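Local coordinates for protein hydrazine synthase subunit alpha (Candidatus Kuenenia stuttgartiensis, PDB 5C2V) that makes hydrazine in the anammox hydrazine synthase complex by condensing hydroxylamine, received from the gamma subunit, with ammonia, using c-type heme, at residues Q245-R250 / A542-A546; R256-C260 / P271-D277. One frame throughout, in Å; residues are numbered along the deposited sequence.

Coming from the N terminus, the chain runs up strand 239-245, turns through the first segment of contact 1 and re-enters the sheet at strand 256-262, where contact 2 begins. Contact 2 closes a short hairpin between neighbouring strands of a four-stranded antiparallel sheet, consistent with a blade of the N-terminal beta-propeller. Nearly 300 residues after Arg250 the chain returns at Ala542 and completes contact 1, so the hairpin lies wholly within this much longer loop. Contact 1 thereby probably ties the propeller to the heme-binding middle domain. The two contacts meet through a probable hydrogen bond between Gln245 N and Arg256 O, and both line the same heme c.

Contact 1: residues Q245-R250 / A542-A546; sequences QANGSR and ALTWA. With HEC (heme c), chain B.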
# COMPACT_ATOMS: atom_id res chain seq x y z
N GLN D 245 -1.49 -16.95 -3.41
CA GLN D 245 -2.64 -16.41 -4.12
C GLN D 245 -2.15 -15.27 -5.00
O GLN D 245 -1.93 -14.14 -4.55
CB GLN D 245 -3.70 -15.93 -3.13
CG GLN D 245 -4.13 -16.98 -2.12
CD GLN D 245 -4.97 -18.08 -2.73
OE1 GLN D 245 -5.84 -17.82 -3.56
NE2 GLN D 245 -4.71 -19.32 -2.33
N ALA D 246 -1.96 -15.61 -6.28
CA ALA D 246 -1.50 -14.69 -7.30
C ALA D 246 -2.57 -14.25 -8.31
O ALA D 246 -2.25 -13.49 -9.23
CB ALA D 246 -0.32 -15.30 -8.05
N ASN D 247 -3.80 -14.73 -8.16
CA ASN D 247 -4.77 -14.68 -9.27
C ASN D 247 -4.95 -13.29 -9.85
O ASN D 247 -5.35 -12.36 -9.16
CB ASN D 247 -6.13 -15.23 -8.81
CG ASN D 247 -7.15 -15.29 -9.94
OD1 ASN D 247 -6.80 -15.21 -11.11
ND2 ASN D 247 -8.42 -15.43 -9.57
N GLY D 248 -4.69 -13.18 -11.15
CA GLY D 248 -4.76 -11.91 -11.85
C GLY D 248 -3.96 -10.77 -11.24
O GLY D 248 -2.79 -10.94 -10.87
N SER D 249 -4.61 -9.62 -11.13
CA SER D 249 -3.99 -8.38 -10.66
C SER D 249 -4.10 -8.24 -9.14
O SER D 249 -3.82 -7.18 -8.59
CB SER D 249 -4.63 -7.18 -11.35
OG SER D 249 -6.00 -7.07 -11.04
N ARG D 250 -4.54 -9.32 -8.49
CA ARG D 250 -4.78 -9.34 -7.05
C ARG D 250 -3.63 -8.80 -6.21
O ARG D 250 -2.46 -9.06 -6.49
CB ARG D 250 -5.08 -10.77 -6.60
CG ARG D 250 -5.69 -10.88 -5.22
CD ARG D 250 -5.67 -12.31 -4.72
NE ARG D 250 -4.67 -12.50 -3.67
CZ ARG D 250 -4.85 -12.14 -2.40
NH1 ARG D 250 -5.99 -11.58 -2.02
NH2 ARG D 250 -3.89 -12.35 -1.51
N ALA D 542 -14.27 -12.41 -6.89
CA ALA D 542 -13.55 -13.13 -5.86
C ALA D 542 -12.24 -13.61 -6.46
O ALA D 542 -12.23 -14.51 -7.30
CB ALA D 542 -14.36 -14.30 -5.33
N LEU D 543 -11.14 -13.01 -6.02
CA LEU D 543 -9.85 -13.33 -6.62
C LEU D 543 -9.10 -14.29 -5.72
O LEU D 543 -8.56 -13.91 -4.68
CB LEU D 543 -9.04 -12.05 -6.86
CG LEU D 543 -9.60 -11.11 -7.93
CD1 LEU D 543 -8.83 -9.81 -7.97
CD2 LEU D 543 -9.60 -11.79 -9.29
N THR D 544 -9.06 -15.54 -6.17
CA THR D 544 -8.56 -16.67 -5.41
C THR D 544 -8.83 -17.90 -6.25
O THR D 544 -9.45 -17.81 -7.31
CB THR D 544 -9.22 -16.81 -4.03
OG1 THR D 544 -8.50 -17.76 -3.24
CG2 THR D 544 -10.67 -17.26 -4.19
N TRP D 545 -8.37 -19.06 -5.79
CA TRP D 545 -8.69 -20.29 -6.49
C TRP D 545 -9.39 -21.29 -5.58
O TRP D 545 -8.82 -21.77 -4.60
CB TRP D 545 -7.42 -20.90 -7.10
CG TRP D 545 -6.84 -20.01 -8.15
CD1 TRP D 545 -5.67 -19.31 -8.08
CD2 TRP D 545 -7.41 -19.71 -9.43
NE1 TRP D 545 -5.48 -18.60 -9.24
CE2 TRP D 545 -6.53 -18.82 -10.08
CE3 TRP D 545 -8.58 -20.10 -10.08
CZ2 TRP D 545 -6.78 -18.33 -11.36
CZ3 TRP D 545 -8.83 -19.61 -11.35
CH2 TRP D 545 -7.94 -18.73 -11.98
N ALA D 546 -10.64 -21.57 -5.91
CA ALA D 546 -11.47 -22.49 -5.14
C ALA D 546 -11.60 -23.81 -5.88
O ALA D 546 -11.53 -23.85 -7.10
CB ALA D 546 -12.85 -21.88 -4.89
FE HEC B . -14.69 -15.69 -1.28
CHA HEC B . -11.45 -14.54 -0.99
CHB HEC B . -13.67 -18.78 -0.21
CHC HEC B . -17.83 -16.96 -1.95
CHD HEC B . -15.67 -12.67 -2.57
NA HEC B . -12.90 -16.50 -0.70
C1A HEC B . -11.68 -15.86 -0.66
C2A HEC B . -10.68 -16.80 -0.22
C3A HEC B . -11.29 -17.97 -0.00
C4A HEC B . -12.70 -17.81 -0.30
CMA HEC B . -10.62 -19.28 0.48
CAA HEC B . -9.18 -16.50 -0.03
CBA HEC B . -8.88 -16.22 1.44
CGA HEC B . -9.52 -14.94 1.89
O1A HEC B . -10.19 -14.94 2.95
O2A HEC B . -9.36 -13.91 1.19
NB HEC B . -15.56 -17.58 -1.24
C1B HEC B . -15.01 -18.62 -0.50
C2B HEC B . -16.09 -19.49 -0.09
C3B HEC B . -17.23 -19.00 -0.57
C4B HEC B . -16.93 -17.78 -1.30
CMB HEC B . -15.94 -20.77 0.75
CAB HEC B . -18.63 -19.62 -0.36
CBB HEC B . -19.19 -20.12 -1.71
NC HEC B . -16.45 -14.94 -2.06
C1C HEC B . -17.59 -15.67 -2.34
C2C HEC B . -18.52 -14.79 -3.03
C3C HEC B . -17.89 -13.65 -3.29
C4C HEC B . -16.60 -13.69 -2.63
CMC HEC B . -19.86 -15.23 -3.65
CAC HEC B . -18.48 -12.45 -4.06
CBC HEC B . -17.71 -12.25 -5.38
ND HEC B . -13.71 -13.89 -1.72
C1D HEC B . -14.34 -12.76 -2.23
C2D HEC B . -13.38 -11.69 -2.35
C3D HEC B . -12.06 -12.28 -1.85
C4D HEC B . -12.36 -13.64 -1.49
CMD HEC B . -13.65 -10.26 -2.86
CAD HEC B . -10.69 -11.58 -1.75
CBD HEC B . -10.21 -11.26 -3.16
CGD HEC B . -8.89 -10.54 -3.09
O1D HEC B . -8.44 -10.03 -4.15
O2D HEC B . -8.29 -10.48 -1.99
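Asn247 and Trp545 make the flat-group contact between the two loops. The Asn247 side chain extends with CG anti to its own N (chi1 -177°) and crosses the tryptophan at roughly a right angle. Its amide lies over one face of the indole, displaced toward the rim, with the two planes 33° apart. The nearest pair on this face is Asn247 OD1 and Trp545 CZ2, 3.1 Å apart. Asn247 OD1 accepts from Arg503, and Trp545 NE1 is hydrogen-bonded to Glu178.

The direct hydrogen bond between the segments is from Thr544 OG1 to Gln245 OE1, at 2.7 Å. The two side chains lie alongside each other, and the hydroxyl reaches the amide oxygen from above its plane, 49° out of it, rather than on a lone pair. The first segment follows a strand of the sheet assigned to a propeller blade and folds into a type II' turn, Asn247 to Arg250, closed by Arg250 N to Asn247 O (3.2 Å). The second belongs to the middle domain, so this buried interface probably joins the two domains beside the pentacoordinated heme.

Apolar packing and the heme complete the contact. Leu543 CB sits 3.9 Å from Arg250 CG, while its CD2 branch reaches toward Asn247 ND2. The arginine then bends at chi3, and its NE makes a weak but nearly straight bond back to Gln245 O, at 3.3 Å, which helps fix the guanidinium. Propionate oxygen O2D of the heme approaches that group edge-on, next to NH1. Ala542 CB packs 3.5 Å from porphyrin atom C1D, and Thr544 CG2 lies 3.9 Å from C1A on the neighbouring pyrrole.

Contact 2: residues R256-C260 / P271-D277; sequences RVMIC and PIYGNCD. With ZN (zinc ion), chain C; HEC (heme c), chain B.
Ile259 and Tyr273 pair as an antiparallel hydrogen-bonded couple in the hairpin of strands 256-262 and 270-273, broken by a classic beta bulge in which Ile272 and Tyr273 both face Ile259. Ile259 N donates to Tyr273 O, and Ile259 O takes two bonds, from Tyr273 N and from Ile272 N, each 2.9 Å long. Beyond the bulge, Cys260 CB packs on Pro271 CA.

Arg256 reaches from its strand along the loop that follows Tyr273. Its CB and CG pass beside Gly274 O, and CD comes closest to that oxygen, at 3.3 Å. A bend at chi3 (-86°) then turns the head toward Asn275, whose O lies 3.5 Å from NE, level with the guanidinium edge. One face lies over the Cys276 carbonyl carbon, and the tip, NH2, makes a long salt bridge to Asp277 OD1 (3.9 Å), with the two planes nearly perpendicular.

On the heme side, Met258 SD lies 3.5 Å from Asn275 CB. Asn275 ND2 donates to propionate oxygen O2A at 3.0 Å, holding the carboxylate that also binds zinc. His560 and a water complete the zinc site; the water donates to the other propionate's O2D, while Cys276 SG ligates the metal at 2.3 Å.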
# COMPACT_ATOMS: atom_id res chain seq x y z
N ARG D 256 -0.18 -12.52 -2.81
CA ARG D 256 0.35 -12.74 -1.46
C ARG D 256 0.52 -14.22 -1.13
O ARG D 256 -0.17 -15.07 -1.69
CB ARG D 256 -0.56 -12.08 -0.41
CG ARG D 256 -0.32 -10.59 -0.20
CD ARG D 256 -1.15 -10.05 0.95
NE ARG D 256 -2.50 -9.67 0.53
CZ ARG D 256 -2.85 -8.43 0.22
NH1 ARG D 256 -1.97 -7.44 0.28
NH2 ARG D 256 -4.10 -8.17 -0.16
N VAL D 257 1.43 -14.52 -0.22
CA VAL D 257 1.60 -15.89 0.27
C VAL D 257 1.02 -16.02 1.67
O VAL D 257 1.55 -15.47 2.63
CB VAL D 257 3.08 -16.32 0.28
CG1 VAL D 257 3.22 -17.72 0.86
CG2 VAL D 257 3.66 -16.27 -1.13
N MET D 258 -0.08 -16.77 1.78
CA MET D 258 -0.83 -16.85 3.02
C MET D 258 -0.66 -18.17 3.75
O MET D 258 -0.42 -19.21 3.13
CB MET D 258 -2.32 -16.63 2.75
CG MET D 258 -2.99 -17.77 2.00
SD MET D 258 -4.79 -17.74 2.12
CE MET D 258 -5.24 -19.01 0.94
N ILE D 259 -0.75 -18.13 5.07
CA ILE D 259 -0.84 -19.34 5.87
C ILE D 259 -2.30 -19.74 5.99
O ILE D 259 -3.14 -18.93 6.38
CB ILE D 259 -0.23 -19.15 7.27
CG1 ILE D 259 1.23 -18.72 7.15
CG2 ILE D 259 -0.34 -20.43 8.08
CD1 ILE D 259 1.90 -18.51 8.48
N CYS D 260 -2.60 -20.99 5.65
CA CYS D 260 -3.98 -21.47 5.69
C CYS D 260 -4.06 -22.94 6.09
O CYS D 260 -3.04 -23.60 6.30
CB CYS D 260 -4.64 -21.27 4.32
SG CYS D 260 -3.82 -22.12 2.96
N PRO D 271 -8.57 -19.66 4.94
CA PRO D 271 -7.40 -18.85 5.28
C PRO D 271 -7.17 -18.74 6.78
O PRO D 271 -8.13 -18.78 7.55
CB PRO D 271 -7.74 -17.48 4.69
CG PRO D 271 -9.23 -17.43 4.74
CD PRO D 271 -9.68 -18.83 4.43
N ILE D 272 -5.91 -18.60 7.18
CA ILE D 272 -5.58 -18.38 8.58
C ILE D 272 -5.01 -16.98 8.76
O ILE D 272 -5.59 -16.16 9.48
CB ILE D 272 -4.58 -19.43 9.11
CG1 ILE D 272 -5.23 -20.82 9.13
CG2 ILE D 272 -4.10 -19.06 10.50
CD1 ILE D 272 -6.43 -20.92 10.04
N TYR D 273 -3.87 -16.70 8.14
CA TYR D 273 -3.30 -15.35 8.22
C TYR D 273 -2.49 -14.95 6.99
O TYR D 273 -1.79 -15.77 6.40
CB TYR D 273 -2.43 -15.24 9.47
CG TYR D 273 -2.05 -13.82 9.83
CD1 TYR D 273 -2.97 -12.97 10.43
CD2 TYR D 273 -0.78 -13.32 9.56
CE1 TYR D 273 -2.63 -11.67 10.76
CE2 TYR D 273 -0.43 -12.03 9.89
CZ TYR D 273 -1.36 -11.20 10.49
OH TYR D 273 -1.02 -9.91 10.82
N GLY D 274 -2.58 -13.68 6.62
CA GLY D 274 -1.70 -13.11 5.61
C GLY D 274 -2.27 -12.83 4.23
O GLY D 274 -1.56 -12.27 3.38
N ASN D 275 -3.51 -13.22 3.96
CA ASN D 275 -4.08 -13.03 2.63
C ASN D 275 -4.98 -11.79 2.46
O ASN D 275 -5.39 -11.48 1.34
CB ASN D 275 -4.89 -14.27 2.23
CG ASN D 275 -5.18 -14.32 0.75
OD1 ASN D 275 -4.28 -14.52 -0.07
ND2 ASN D 275 -6.44 -14.14 0.38
N CYS D 276 -5.25 -11.08 3.54
CA CYS D 276 -6.28 -10.04 3.49
C CYS D 276 -5.75 -8.64 3.78
O CYS D 276 -4.73 -8.47 4.45
CB CYS D 276 -7.41 -10.38 4.46
SG CYS D 276 -8.40 -11.84 4.00
N ASP D 277 -6.46 -7.63 3.27
CA ASP D 277 -6.09 -6.23 3.47
C ASP D 277 -6.08 -5.87 4.95
O ASP D 277 -6.99 -6.23 5.69
CB ASP D 277 -7.04 -5.31 2.71
CG ASP D 277 -7.00 -5.52 1.21
OD1 ASP D 277 -6.11 -4.93 0.56
OD2 ASP D 277 -7.84 -6.27 0.69
ZN ZN C . -9.55 -11.99 2.03
FE HEC B . -14.69 -15.69 -1.28
CHA HEC B . -11.45 -14.54 -0.99
CHB HEC B . -13.67 -18.78 -0.21
CHC HEC B . -17.83 -16.96 -1.95
CHD HEC B . -15.67 -12.67 -2.57
NA HEC B . -12.90 -16.50 -0.70
C1A HEC B . -11.68 -15.86 -0.66
C2A HEC B . -10.68 -16.80 -0.22
C3A HEC B . -11.29 -17.97 -0.00
C4A HEC B . -12.70 -17.81 -0.30
CMA HEC B . -10.62 -19.28 0.48
CAA HEC B . -9.18 -16.50 -0.03
CBA HEC B . -8.88 -16.22 1.44
CGA HEC B . -9.52 -14.94 1.89
O1A HEC B . -10.19 -14.94 2.95
O2A HEC B . -9.36 -13.91 1.19
NB HEC B . -15.56 -17.58 -1.24
C1B HEC B . -15.01 -18.62 -0.50
C2B HEC B . -16.09 -19.49 -0.09
C3B HEC B . -17.23 -19.00 -0.57
C4B HEC B . -16.93 -17.78 -1.30
CMB HEC B . -15.94 -20.77 0.75
CAB HEC B . -18.63 -19.62 -0.36
CBB HEC B . -19.19 -20.12 -1.71
NC HEC B . -16.45 -14.94 -2.06
C1C HEC B . -17.59 -15.67 -2.34
C2C HEC B . -18.52 -14.79 -3.03
C3C HEC B . -17.89 -13.65 -3.29
C4C HEC B . -16.60 -13.69 -2.63
CMC HEC B . -19.86 -15.23 -3.65
CAC HEC B . -18.48 -12.45 -4.06
CBC HEC B . -17.71 -12.25 -5.38
ND HEC B . -13.71 -13.89 -1.72
C1D HEC B . -14.34 -12.76 -2.23
C2D HEC B . -13.38 -11.69 -2.35
C3D HEC B . -12.06 -12.28 -1.85
C4D HEC B . -12.36 -13.64 -1.49
CMD HEC B . -13.65 -10.26 -2.86
CAD HEC B . -10.69 -11.58 -1.75
CBD HEC B . -10.21 -11.26 -3.16
CGD HEC B . -8.89 -10.54 -3.09
O1D HEC B . -8.44 -10.03 -4.15
O2D HEC B . -8.29 -10.48 -1.99
O HOH W 1 -8.72 -10.61 0.69